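Local coordinates for NOL1/NOP2/sun family protein (Enterococcus faecium, PDB 3M4X), which probably methylates cytosine in ribosomal RNA, as a member of the NOL1/NOP2/sun family of RNA methyltransferases that also carries a PUA-like RNA-binding domain, at residues A[25-28]-A[29-33]; A[50-53]-A[54-57]; A[142-145]-A[146-150]; A[188-191]-A[192-195]. All coordinates share one frame; numbering follows the deposited sequence.

Contact 1 of 4, residues A[25-28]-A[29-33]; sequences SDFF and SALEQ
Phe27 and Leu31, one helical turn apart, make the tightly packed side of this stretch of helix. A methyl group of Leu31, CD2, sits over one face of the Phe27 ring, 3.8 Å from its centroid and displaced toward the rim, with Phe27 CZ as the closest ring atom at 3.6 Å from CD2. This is a CH-pi contact between neighbours spaced i to i+4. The ring is available for it because Phe27 carries CG anti to its own nitrogen (chi1 176°), beside the carbonyl carbon and therefore on the side where the next turn begins. The same two residues are joined by Leu31 N to Phe27 O (3.0 Å), and the pair before them by Ala30 N to Asp26 O (2.8 Å), as expected of a regular alpha-helix.

The other side is looser. Ser25, Asp26, Ser29 and Glu32 are exposed to solvent, and no hydrogen bond joins their side chains across the turn. The result is a plainly amphipathic helix. Its apolar face lies against helix 10-20, where Phe12 touches both Phe27 and Leu31, while Phe237 and Trp286 meet the Phe27 ring edge-to-face and Pro287 packs on Leu31.

Contact 2 of 4, residues A[50-53]-A[54-57]; sequences LDMV and QTYH
Between Leu50 and His57 the backbone follows the i to i+4 pattern of an alpha-helix to its C-terminal end, from Gln54 N bonded to Leu50 O at 2.9 Å to His57 N bonded to Val53 O at 2.9 Å. Asp51 O is gripped twice by Thr55: its amide and its hydroxyl OG1, a donor at 2.9 Å from Asp51 O, arrive from opposite faces of the carbonyl plane. Thr55 OG1 lies beside its own backbone nitrogen (chi1 -59°), which turns it back to the preceding turn. A water continues the polar side, donating to Asp51 OD1 and, at 2.8 Å, to Gln54 OE1. The amide end of Gln54 also crosses the side chain of Leu50, with NE2 3.7 Å from Leu50 CD1.

A Met-aromatic contact occupies another side. The selenium of Met52, a selenomethionine, lies at the edge of the Tyr56 ring and in its plane, 3.7 Å from CE1, while Thr55 CG2 sits over a face of that ring. Around the helix, Phe71 of strand 70-72 packs on Leu50 and Val53, and Leu81 of helix 80-83 touches Tyr56 and His57. Tyr56 OH bonds to Asp431, and His57 NE2 to Thr74 O, with Phe40 stacked on the imidazole.

Contact 3 of 4, residues A[142-145]-A[146-150]; sequences RAKI and LSENI
Four consecutive i to i+4 backbone bonds tie 142-145 to 146-150, running from Leu146 N to Arg142 O (2.8 Å) through to Asn149 N to Ile145 O (3.0 Å), and they identify an uninterrupted alpha-helical turn. Lys144 and Glu148 meet on its exposed side. The lysine chain bends at chi2 (79°) and passes obliquely across the extended glutamate, whose OE2 lies 3.8 Å from both Lys144 CG and Lys144 CE. The ammonium itself stays farther off, Lys144 NZ being 4.8 Å from Glu148 OE2, so the carboxylate touches methylenes and the opposite charges are near without pairing.

Next to them, Ile145 and Asn149 run side by side in the same direction, with Ile145 CG2 3.9 Å from Asn149 ND2. Asn149 OD1 accepts a hydrogen bond from Arg152 NH2. Ser147 turns OG to the buried side, where Arg369 of strand 367-370 donates to it.

The helix is the crossover of a beta-alpha-beta unit between strands 132-136 and 158-161 in the Rossmann-like methyltransferase domain. Chemically, the nearby opposite charges on its exposed side probably add a modest attraction in solvent to the packing on lysine methylenes, whereas the directional side-chain bonds reach residues beyond this turn.

Contact 4 of 4, residues A[188-191]-A[192-195]; sequences EGMF and RKDP
Met190 O accepts a direct hydrogen bond from Asp194 N at 2.7 Å. The donor lies nearly along the C=O axis and the bond is nearly straight (164°); spanning residue i to i+4, it closes a helix-like turn in a segment that forms no regular helix.

Two waters add further polar links. One molecule donates to Glu188 O at 2.7 Å and accepts from Arg192 N at 3.2 Å; a second donates to Gly189 O and accepts from Lys193 N, both at 2.8 Å. Two successive amides thus reach carbonyls four residues back through single waters rather than directly.

Apolar contact across the turn is slight: the selenium of Met190, a selenomethionine, comes only to 4.5 Å from Lys193 CD. The ring of Phe191 instead has Glu188 CA over one face, 3.7 Å above its plane and displaced toward the rim.

The charged groups of Arg192 and Asp194 find partners beyond this turn. The Arg192 chain, bent at both chi2 and chi3 (-69°), carries its guanidinium group to a salt bridge with Glu293, while Asp194 is the N-cap of the following helix, its OD1 accepting from Asn196 N.

The turn lies in the loop joining strand 176-182 to helix 195-200, whose Ala197 touches both Met190 and Phe191. Phe12 of helix 10-20 and Trp201 meet the Phe191 ring edge-to-face, and Glu188 bonds to Trp201 and Phe237.

Overall arrangement
Two of the four contacts meet directly. Arg192 of contact 4 reaches the helix of contact 1, where its NH1 probably hydrogen-bonds to Ala30 O at 2.9 Å, and the two centres are about 12 Å apart. Phe12 and Phe237 are neighbours of both, so the N-terminal region and the methyltransferase region join there. Contact 2, although in the same N-terminal region as contact 1, has its centre about 36 Å from it and touches Asp431, a residue of the PUA-like region, which is probably RNA-binding. Contact 3 is the most central, about 9 Å from the chain's centre, and shares the methyltransferase region with contact 4, their nearest atoms about 9 Å apart.

Contact 1 of 4, residues A[25-28]-A[29-33]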
ATOM      1  N   SER A  25      17.570 -10.082  28.108  1.00 53.45           N
ATOM      2  CA  SER A  25      17.928  -8.781  28.683  1.00 54.55           C
ATOM      3  C   SER A  25      18.096  -7.669  27.663  1.00 53.43           C
ATOM      4  O   SER A  25      17.572  -6.566  27.842  1.00 54.86           O
ATOM      5  CB  SER A  25      19.201  -8.887  29.530  1.00 61.11           C
ATOM      6  OG  SER A  25      18.974  -9.711  30.654  1.00 71.15           O
ATOM      7  N   ASP A  26      18.851  -7.942  26.609  1.00 61.00           N
ATOM      8  CA  ASP A  26      19.024  -6.959  25.540  1.00 64.66           C
ATOM      9  C   ASP A  26      17.675  -6.636  24.901  1.00 58.79           C
ATOM     10  O   ASP A  26      17.401  -5.494  24.553  1.00 58.65           O
ATOM     11  CB  ASP A  26      20.024  -7.475  24.504  1.00 63.69           C
ATOM     12  CG  ASP A  26      21.289  -8.010  25.150  1.00 69.83           C
ATOM     13  OD1 ASP A  26      22.280  -7.255  25.244  1.00 64.56           O
ATOM     14  OD2 ASP A  26      21.283  -9.184  25.592  1.00 81.45           O
ATOM     15  N   PHE A  27      16.828  -7.651  24.800  1.00 53.59           N
ATOM     16  CA  PHE A  27      15.513  -7.531  24.187  1.00 47.86           C
ATOM     17  C   PHE A  27      14.608  -6.587  24.963  1.00 48.21           C
ATOM     18  O   PHE A  27      14.013  -5.675  24.379  1.00 55.73           O
ATOM     19  CB  PHE A  27      14.880  -8.925  24.060  1.00 41.87           C
ATOM     20  CG  PHE A  27      13.476  -8.924  23.527  1.00 45.62           C
ATOM     21  CD1 PHE A  27      13.181  -8.347  22.296  1.00 48.07           C
ATOM     22  CD2 PHE A  27      12.454  -9.551  24.235  1.00 51.62           C
ATOM     23  CE1 PHE A  27      11.889  -8.364  21.798  1.00 44.84           C
ATOM     24  CE2 PHE A  27      11.155  -9.581  23.744  1.00 48.44           C
ATOM     25  CZ  PHE A  27      10.873  -8.981  22.522  1.00 50.08           C
ATOM     26  N   PHE A  28      14.505  -6.800  26.271  1.00 50.03           N
ATOM     27  CA  PHE A  28      13.677  -5.949  27.127  1.00 52.70           C
ATOM     28  C   PHE A  28      14.262  -4.558  27.181  1.00 52.36           C
ATOM     29  O   PHE A  28      13.533  -3.567  27.225  1.00 56.90           O
ATOM     30  CB  PHE A  28      13.601  -6.490  28.559  1.00 55.49           C
ATOM     31  CG  PHE A  28      13.018  -7.874  28.667  1.00 54.57           C
ATOM     32  CD1 PHE A  28      13.563  -8.801  29.545  1.00 51.18           C
ATOM     33  CD2 PHE A  28      11.924  -8.247  27.897  1.00 53.27           C
ATOM     34  CE1 PHE A  28      13.025 -10.095  29.654  1.00 53.95           C
ATOM     35  CE2 PHE A  28      11.379  -9.536  27.999  1.00 51.32           C
ATOM     36  CZ  PHE A  28      11.933 -10.463  28.881  1.00 44.97           C
ATOM     37  N   SER A  29      15.589  -4.497  27.196  1.00 50.25           N
ATOM     38  CA  SER A  29      16.318  -3.234  27.274  1.00 49.76           C
ATOM     39  C   SER A  29      16.086  -2.418  25.991  1.00 55.38           C
ATOM     40  O   SER A  29      16.009  -1.185  26.025  1.00 49.66           O
ATOM     41  CB  SER A  29      17.802  -3.522  27.520  1.00 56.70           C
ATOM     42  OG  SER A  29      18.614  -2.386  27.359  1.00 62.46           O
ATOM     43  N   ALA A  30      15.939  -3.112  24.861  1.00 57.18           N
ATOM     44  CA  ALA A  30      15.609  -2.437  23.616  1.00 53.93           C
ATOM     45  C   ALA A  30      14.186  -1.934  23.712  1.00 47.07           C
ATOM     46  O   ALA A  30      13.891  -0.814  23.330  1.00 46.45           O
ATOM     47  CB  ALA A  30      15.760  -3.373  22.435  1.00 59.61           C
ATOM     48  N   LEU A  31      13.314  -2.765  24.266  1.00 44.35           N
ATOM     49  CA  LEU A  31      11.893  -2.455  24.342  1.00 45.20           C
ATOM     50  C   LEU A  31      11.612  -1.255  25.240  1.00 49.78           C
ATOM     51  O   LEU A  31      10.762  -0.421  24.923  1.00 47.04           O
ATOM     52  CB  LEU A  31      11.107  -3.682  24.828  1.00 48.67           C
ATOM     53  CG  LEU A  31      10.275  -4.532  23.849  1.00 51.74           C
ATOM     54  CD1 LEU A  31      10.753  -4.451  22.395  1.00 51.22           C
ATOM     55  CD2 LEU A  31      10.203  -5.981  24.319  1.00 48.33           C
ATOM     56  N   GLU A  32      12.339  -1.150  26.350  1.00 48.62           N
ATOM     57  CA  GLU A  32      12.062  -0.096  27.327  1.00 53.77           C
ATOM     58  C   GLU A  32      12.910   1.165  27.197  1.00 52.57           C
ATOM     59  O   GLU A  32      12.507   2.233  27.659  1.00 52.43           O
ATOM     60  CB  GLU A  32      12.174  -0.649  28.757  1.00 64.60           C
ATOM     61  CG  GLU A  32      13.499  -1.320  29.053  1.00 68.24           C
ATOM     62  CD  GLU A  32      13.548  -1.923  30.443  1.00 69.97           C
ATOM     63  OE1 GLU A  32      13.080  -3.079  30.616  1.00 53.18           O
ATOM     64  OE2 GLU A  32      14.055  -1.226  31.357  1.00 76.23           O
ATOM     65  N   GLN A  33      14.084   1.066  26.589  1.00 52.49           N
ATOM     66  CA  GLN A  33      14.931   2.258  26.476  1.00 51.32           C
ATOM     67  C   GLN A  33      15.173   2.715  25.036  1.00 52.00           C
ATOM     68  O   GLN A  33      15.662   3.820  24.807  1.00 53.39           O
ATOM     69  CB  GLN A  33      16.270   2.053  27.187  1.00 57.54           C
ATOM     70  CG  GLN A  33      16.171   1.991  28.709  1.00 66.28           C
ATOM     71  CD  GLN A  33      15.742   3.314  29.318  1.00 67.71           C
ATOM     72  OE1 GLN A  33      15.884   4.376  28.705  1.00 59.62           O
ATOM     73  NE2 GLN A  33      15.207   3.253  30.531  1.00 70.48           N
TER

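Contact 2 of 4, residues A[50-53]-A[54-57]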
ATOM      1  N   LEU A  50      12.479  10.457  -7.159  1.00 36.20           N
ATOM      2  CA  LEU A  50      13.626  10.542  -6.266  1.00 32.65           C
ATOM      3  C   LEU A  50      14.260  11.927  -6.310  1.00 32.99           C
ATOM      4  O   LEU A  50      14.590  12.495  -5.270  1.00 35.24           O
ATOM      5  CB  LEU A  50      14.660   9.465  -6.608  1.00 30.31           C
ATOM      6  CG  LEU A  50      16.024   9.540  -5.914  1.00 39.62           C
ATOM      7  CD1 LEU A  50      15.961   9.311  -4.368  1.00 28.98           C
ATOM      8  CD2 LEU A  50      16.953   8.523  -6.572  1.00 42.21           C
ATOM      9  N   ASP A  51      14.441  12.467  -7.511  1.00 33.77           N
ATOM     10  CA  ASP A  51      15.054  13.786  -7.647  1.00 36.24           C
ATOM     11  C   ASP A  51      14.272  14.811  -6.834  1.00 40.15           C
ATOM     12  O   ASP A  51      14.851  15.650  -6.144  1.00 40.49           O
ATOM     13  CB  ASP A  51      15.127  14.225  -9.114  1.00 32.58           C
ATOM     14  CG  ASP A  51      15.736  15.620  -9.278  1.00 44.42           C
ATOM     15  OD1 ASP A  51      16.324  16.137  -8.310  1.00 54.55           O
ATOM     16  OD2 ASP A  51      15.632  16.206 -10.374  1.00 46.67           O
HETATM   17  N   MSE A  52      12.950  14.745  -6.916  1.00 41.01           N
HETATM   18  CA  MSE A  52      12.118  15.699  -6.195  1.00 37.33           C
HETATM   19  C   MSE A  52      12.276  15.576  -4.679  1.00 38.51           C
HETATM   20  O   MSE A  52      12.229  16.568  -3.961  1.00 34.17           O
HETATM   21  CB  MSE A  52      10.656  15.550  -6.615  1.00 30.85           C
HETATM   22  CG  MSE A  52      10.375  16.057  -8.039  1.00 42.29           C
HETATM   23 SE   MSE A  52      10.752  17.997  -8.311  1.00 46.01          SE
HETATM   24  CE  MSE A  52      12.592  17.884  -8.944  1.00 27.94           C
ATOM     25  N   VAL A  53      12.453  14.352  -4.190  1.00 39.10           N
ATOM     26  CA  VAL A  53      12.674  14.142  -2.768  1.00 33.56           C
ATOM     27  C   VAL A  53      14.060  14.630  -2.327  1.00 36.03           C
ATOM     28  O   VAL A  53      14.216  15.201  -1.244  1.00 32.86           O
ATOM     29  CB  VAL A  53      12.479  12.664  -2.378  1.00 37.86           C
ATOM     30  CG1 VAL A  53      13.022  12.403  -0.961  1.00 30.27           C
ATOM     31  CG2 VAL A  53      11.001  12.284  -2.483  1.00 35.75           C
ATOM     32  N   GLN A  54      15.061  14.422  -3.175  1.00 35.83           N
ATOM     33  CA  GLN A  54      16.422  14.824  -2.848  1.00 40.27           C
ATOM     34  C   GLN A  54      16.512  16.339  -2.756  1.00 49.20           C
ATOM     35  O   GLN A  54      17.231  16.892  -1.918  1.00 49.06           O
ATOM     36  CB  GLN A  54      17.401  14.279  -3.890  1.00 42.29           C
ATOM     37  CG  GLN A  54      17.750  12.782  -3.677  1.00 51.95           C
ATOM     38  CD  GLN A  54      18.501  12.180  -4.852  1.00 49.41           C
ATOM     39  OE1 GLN A  54      18.487  12.717  -5.965  1.00 52.96           O
ATOM     40  NE2 GLN A  54      19.167  11.066  -4.612  1.00 48.88           N
ATOM     41  N   THR A  55      15.747  17.001  -3.612  1.00 46.28           N
ATOM     42  CA  THR A  55      15.758  18.449  -3.715  1.00 44.38           C
ATOM     43  C   THR A  55      14.973  19.137  -2.599  1.00 42.47           C
ATOM     44  O   THR A  55      15.515  19.998  -1.914  1.00 39.13           O
ATOM     45  CB  THR A  55      15.217  18.873  -5.066  1.00 46.82           C
ATOM     46  OG1 THR A  55      16.034  18.288  -6.084  1.00 46.75           O
ATOM     47  CG2 THR A  55      15.248  20.389  -5.201  1.00 60.14           C
ATOM     48  N   TYR A  56      13.724  18.725  -2.386  1.00 41.01           N
ATOM     49  CA  TYR A  56      12.834  19.416  -1.454  1.00 38.36           C
ATOM     50  C   TYR A  56      12.713  18.811  -0.057  1.00 49.63           C
ATOM     51  O   TYR A  56      12.147  19.431   0.855  1.00 46.87           O
ATOM     52  CB  TYR A  56      11.470  19.615  -2.101  1.00 34.92           C
ATOM     53  CG  TYR A  56      11.616  20.431  -3.362  1.00 36.39           C
ATOM     54  CD1 TYR A  56      11.488  19.839  -4.607  1.00 29.91           C
ATOM     55  CD2 TYR A  56      11.966  21.786  -3.300  1.00 36.43           C
ATOM     56  CE1 TYR A  56      11.644  20.574  -5.774  1.00 34.01           C
ATOM     57  CE2 TYR A  56      12.135  22.540  -4.466  1.00 37.43           C
ATOM     58  CZ  TYR A  56      11.969  21.925  -5.698  1.00 38.64           C
ATOM     59  OH  TYR A  56      12.122  22.634  -6.862  1.00 38.87           O
ATOM     60  N   HIS A  57      13.249  17.606   0.109  1.00 49.75           N
ATOM     61  CA  HIS A  57      13.386  17.012   1.430  1.00 49.43           C
ATOM     62  C   HIS A  57      14.851  17.172   1.867  1.00 53.64           C
ATOM     63  O   HIS A  57      15.155  17.980   2.742  1.00 52.45           O
ATOM     64  CB  HIS A  57      12.982  15.530   1.408  1.00 45.02           C
ATOM     65  CG  HIS A  57      12.562  14.992   2.745  1.00 43.74           C
ATOM     66  ND1 HIS A  57      13.403  14.966   3.837  1.00 43.26           N
ATOM     67  CD2 HIS A  57      11.392  14.453   3.158  1.00 41.60           C
ATOM     68  CE1 HIS A  57      12.765  14.448   4.870  1.00 42.28           C
ATOM     69  NE2 HIS A  57      11.545  14.124   4.486  1.00 48.07           N
TER
HETATM   70  O   HOH W   1      18.288  15.347  -7.020  1.00 47.42           O

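Contact 3 of 4, residues A[142-145]-A[146-150]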
ATOM      1  N   ARG A 142     -11.282   2.377   7.507  1.00 46.56           N
ATOM      2  CA  ARG A 142      -9.890   2.261   7.118  1.00 43.11           C
ATOM      3  C   ARG A 142      -9.758   2.093   5.602  1.00 42.99           C
ATOM      4  O   ARG A 142      -8.786   2.540   5.007  1.00 40.50           O
ATOM      5  CB  ARG A 142      -9.211   1.119   7.883  1.00 38.57           C
ATOM      6  CG  ARG A 142      -9.001   1.455   9.363  1.00 42.66           C
ATOM      7  CD  ARG A 142      -8.388   0.308  10.148  1.00 42.70           C
ATOM      8  NE  ARG A 142      -8.511   0.541  11.584  1.00 46.22           N
ATOM      9  CZ  ARG A 142      -8.371  -0.400  12.519  1.00 54.19           C
ATOM     10  NH1 ARG A 142      -8.103  -1.658  12.176  1.00 50.27           N
ATOM     11  NH2 ARG A 142      -8.507  -0.084  13.803  1.00 55.65           N
ATOM     12  N   ALA A 143     -10.745   1.459   4.982  1.00 41.42           N
ATOM     13  CA  ALA A 143     -10.704   1.265   3.540  1.00 43.57           C
ATOM     14  C   ALA A 143     -10.694   2.624   2.833  1.00 44.83           C
ATOM     15  O   ALA A 143     -10.006   2.807   1.819  1.00 42.05           O
ATOM     16  CB  ALA A 143     -11.878   0.409   3.074  1.00 41.90           C
ATOM     17  N   LYS A 144     -11.445   3.572   3.391  1.00 44.71           N
ATOM     18  CA  LYS A 144     -11.529   4.922   2.844  1.00 47.67           C
ATOM     19  C   LYS A 144     -10.147   5.572   2.844  1.00 45.01           C
ATOM     20  O   LYS A 144      -9.730   6.182   1.850  1.00 46.50           O
ATOM     21  CB  LYS A 144     -12.522   5.757   3.659  1.00 57.26           C
ATOM     22  CG  LYS A 144     -12.885   7.116   3.066  1.00 67.99           C
ATOM     23  CD  LYS A 144     -13.906   6.997   1.937  1.00 77.62           C
ATOM     24  CE  LYS A 144     -14.416   8.378   1.504  1.00 84.27           C
ATOM     25  NZ  LYS A 144     -15.439   8.335   0.408  1.00 84.39           N
ATOM     26  N   ILE A 145      -9.448   5.420   3.970  1.00 42.64           N
ATOM     27  CA  ILE A 145      -8.090   5.911   4.157  1.00 40.67           C
ATOM     28  C   ILE A 145      -7.171   5.231   3.167  1.00 37.34           C
ATOM     29  O   ILE A 145      -6.353   5.874   2.515  1.00 39.91           O
ATOM     30  CB  ILE A 145      -7.578   5.607   5.583  1.00 50.96           C
ATOM     31  CG1 ILE A 145      -8.554   6.148   6.624  1.00 60.29           C
ATOM     32  CG2 ILE A 145      -6.185   6.201   5.816  1.00 49.50           C
ATOM     33  CD1 ILE A 145      -8.807   7.622   6.483  1.00 66.63           C
ATOM     34  N   LEU A 146      -7.309   3.917   3.061  1.00 30.67           N
ATOM     35  CA  LEU A 146      -6.522   3.150   2.121  1.00 32.93           C
ATOM     36  C   LEU A 146      -6.755   3.622   0.683  1.00 34.99           C
ATOM     37  O   LEU A 146      -5.817   3.830  -0.091  1.00 38.97           O
ATOM     38  CB  LEU A 146      -6.875   1.675   2.264  1.00 33.82           C
ATOM     39  CG  LEU A 146      -6.333   0.773   1.170  1.00 35.69           C
ATOM     40  CD1 LEU A 146      -4.812   0.857   1.175  1.00 38.86           C
ATOM     41  CD2 LEU A 146      -6.819  -0.643   1.412  1.00 32.89           C
ATOM     42  N   SER A 147      -8.016   3.787   0.328  1.00 34.84           N
ATOM     43  CA  SER A 147      -8.379   4.272  -0.998  1.00 38.39           C
ATOM     44  C   SER A 147      -7.759   5.653  -1.273  1.00 36.78           C
ATOM     45  O   SER A 147      -7.226   5.904  -2.349  1.00 30.35           O
ATOM     46  CB  SER A 147      -9.906   4.304  -1.145  1.00 32.60           C
ATOM     47  OG  SER A 147     -10.296   4.925  -2.353  1.00 36.11           O
ATOM     48  N   GLU A 148      -7.793   6.537  -0.287  1.00 41.66           N
ATOM     49  CA  GLU A 148      -7.220   7.865  -0.490  1.00 42.77           C
ATOM     50  C   GLU A 148      -5.698   7.859  -0.634  1.00 36.54           C
ATOM     51  O   GLU A 148      -5.147   8.665  -1.387  1.00 32.26           O
ATOM     52  CB  GLU A 148      -7.710   8.845   0.576  1.00 45.19           C
ATOM     53  CG  GLU A 148      -9.181   9.200   0.352  1.00 59.26           C
ATOM     54  CD  GLU A 148      -9.807   9.974   1.494  1.00 69.46           C
ATOM     55  OE1 GLU A 148      -9.055  10.489   2.351  1.00 75.30           O
ATOM     56  OE2 GLU A 148     -11.055  10.072   1.526  1.00 67.77           O
ATOM     57  N   ASN A 149      -5.022   6.930   0.040  1.00 34.79           N
ATOM     58  CA  ASN A 149      -3.567   6.802  -0.118  1.00 37.78           C
ATOM     59  C   ASN A 149      -3.166   6.222  -1.483  1.00 34.21           C
ATOM     60  O   ASN A 149      -2.173   6.640  -2.071  1.00 33.54           O
ATOM     61  CB  ASN A 149      -2.945   5.978   1.016  1.00 37.94           C
ATOM     62  CG  ASN A 149      -2.690   6.800   2.280  1.00 44.64           C
ATOM     63  OD1 ASN A 149      -2.051   7.862   2.244  1.00 41.27           O
ATOM     64  ND2 ASN A 149      -3.163   6.290   3.414  1.00 40.56           N
ATOM     65  N   ILE A 150      -3.930   5.250  -1.975  1.00 34.83           N
ATOM     66  CA  ILE A 150      -3.680   4.655  -3.298  1.00 33.39           C
ATOM     67  C   ILE A 150      -3.762   5.756  -4.371  1.00 33.37           C
ATOM     68  O   ILE A 150      -2.864   5.928  -5.190  1.00 33.16           O
ATOM     69  CB  ILE A 150      -4.679   3.477  -3.598  1.00 33.63           C
ATOM     70  CG1 ILE A 150      -4.052   2.120  -3.287  1.00 41.85           C
ATOM     71  CG2 ILE A 150      -5.045   3.412  -5.060  1.00 29.72           C
ATOM     72  CD1 ILE A 150      -3.508   1.972  -1.912  1.00 48.88           C
TER

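Contact 4 of 4, residues A[188-191]-A[192-195]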
ATOM      1  N   GLU A 188       3.232  -7.344  19.580  1.00 48.34           N
ATOM      2  CA  GLU A 188       4.335  -7.157  20.505  1.00 46.86           C
ATOM      3  C   GLU A 188       5.433  -6.333  19.858  1.00 44.98           C
ATOM      4  O   GLU A 188       6.316  -5.814  20.539  1.00 45.90           O
ATOM      5  CB  GLU A 188       4.865  -8.504  20.983  1.00 43.50           C
ATOM      6  CG  GLU A 188       3.779  -9.404  21.521  1.00 46.32           C
ATOM      7  CD  GLU A 188       4.237 -10.842  21.648  1.00 52.50           C
ATOM      8  OE1 GLU A 188       5.361 -11.144  21.192  1.00 51.19           O
ATOM      9  OE2 GLU A 188       3.482 -11.666  22.207  1.00 61.35           O
ATOM     10  N   GLY A 189       5.356  -6.204  18.537  1.00 46.53           N
ATOM     11  CA  GLY A 189       6.270  -5.362  17.785  1.00 40.41           C
ATOM     12  C   GLY A 189       5.798  -3.928  17.786  1.00 42.64           C
ATOM     13  O   GLY A 189       6.486  -3.038  17.280  1.00 42.80           O
HETATM   14  N   MSE A 190       4.622  -3.696  18.366  1.00 46.71           N
HETATM   15  CA  MSE A 190       4.060  -2.348  18.455  1.00 45.13           C
HETATM   16  C   MSE A 190       4.173  -1.762  19.873  1.00 49.85           C
HETATM   17  O   MSE A 190       3.695  -0.654  20.131  1.00 55.24           O
HETATM   18  CB  MSE A 190       2.593  -2.338  18.008  1.00 45.06           C
HETATM   19  CG  MSE A 190       2.356  -2.670  16.530  1.00 51.56           C
HETATM   20 SE   MSE A 190       3.236  -1.419  15.283  1.00 85.99          SE
HETATM   21  CE  MSE A 190       4.744  -2.549  14.738  1.00142.67           C
ATOM     22  N   PHE A 191       4.805  -2.500  20.783  1.00 47.67           N
ATOM     23  CA  PHE A 191       4.959  -2.045  22.173  1.00 51.66           C
ATOM     24  C   PHE A 191       5.628  -0.660  22.326  1.00 55.96           C
ATOM     25  O   PHE A 191       5.118   0.204  23.048  1.00 55.56           O
ATOM     26  CB  PHE A 191       5.715  -3.084  23.003  1.00 48.70           C
ATOM     27  CG  PHE A 191       4.874  -4.246  23.442  1.00 45.68           C
ATOM     28  CD1 PHE A 191       3.560  -4.375  23.022  1.00 47.09           C
ATOM     29  CD2 PHE A 191       5.405  -5.220  24.272  1.00 40.81           C
ATOM     30  CE1 PHE A 191       2.781  -5.454  23.425  1.00 41.10           C
ATOM     31  CE2 PHE A 191       4.633  -6.298  24.678  1.00 45.42           C
ATOM     32  CZ  PHE A 191       3.320  -6.413  24.252  1.00 42.94           C
ATOM     33  N   ARG A 192       6.775  -0.469  21.673  1.00 53.18           N
ATOM     34  CA  ARG A 192       7.475   0.812  21.704  1.00 55.37           C
ATOM     35  C   ARG A 192       6.631   1.926  21.096  1.00 57.84           C
ATOM     36  O   ARG A 192       6.550   3.027  21.638  1.00 58.81           O
ATOM     37  CB  ARG A 192       8.793   0.732  20.929  1.00 58.04           C
ATOM     38  CG  ARG A 192       9.919  -0.013  21.625  1.00 56.36           C
ATOM     39  CD  ARG A 192      11.288   0.581  21.264  1.00 50.02           C
ATOM     40  NE  ARG A 192      11.686   0.360  19.868  1.00 48.51           N
ATOM     41  CZ  ARG A 192      12.886  -0.092  19.508  1.00 49.64           C
ATOM     42  NH1 ARG A 192      13.799  -0.375  20.442  1.00 43.01           N
ATOM     43  NH2 ARG A 192      13.182  -0.270  18.224  1.00 44.78           N
ATOM     44  N   LYS A 193       6.004   1.626  19.963  1.00 62.01           N
ATOM     45  CA  LYS A 193       5.297   2.628  19.166  1.00 65.96           C
ATOM     46  C   LYS A 193       3.924   2.974  19.741  1.00 72.22           C
ATOM     47  O   LYS A 193       3.582   4.147  19.878  1.00 71.04           O
ATOM     48  CB  LYS A 193       5.162   2.152  17.713  1.00 62.65           C
ATOM     49  CG  LYS A 193       5.048   3.272  16.687  1.00 66.93           C
ATOM     50  CD  LYS A 193       4.858   2.725  15.264  1.00 66.22           C
ATOM     51  CE  LYS A 193       4.964   3.833  14.216  1.00 70.62           C
ATOM     52  NZ  LYS A 193       4.530   3.382  12.866  1.00 73.41           N
ATOM     53  N   ASP A 194       3.138   1.959  20.085  1.00 76.19           N
ATOM     54  CA  ASP A 194       1.796   2.206  20.603  1.00 76.45           C
ATOM     55  C   ASP A 194       1.587   1.640  22.005  1.00 79.48           C
ATOM     56  O   ASP A 194       1.376   0.444  22.167  1.00 82.30           O
ATOM     57  CB  ASP A 194       0.746   1.645  19.647  1.00 70.59           C
ATOM     58  CG  ASP A 194      -0.663   1.920  20.116  1.00 68.34           C
ATOM     59  OD1 ASP A 194      -0.821   2.643  21.126  1.00 70.41           O
ATOM     60  OD2 ASP A 194      -1.607   1.408  19.477  1.00 60.76           O
ATOM     61  N   PRO A 195       1.632   2.512  23.023  1.00 79.54           N
ATOM     62  CA  PRO A 195       1.456   2.131  24.431  1.00 82.90           C
ATOM     63  C   PRO A 195       0.109   1.467  24.725  1.00 83.61           C
ATOM     64  O   PRO A 195      -0.033   0.807  25.755  1.00 82.67           O
ATOM     65  CB  PRO A 195       1.566   3.466  25.169  1.00 84.02           C
ATOM     66  CG  PRO A 195       2.407   4.318  24.262  1.00 80.63           C
ATOM     67  CD  PRO A 195       1.994   3.932  22.878  1.00 77.01           C
TER
HETATM   68  O   HOH W   2       7.411  -3.328  20.269  1.00 47.91           O
HETATM   69  O   HOH W   3       6.990  -0.408  18.251  1.00 45.65           O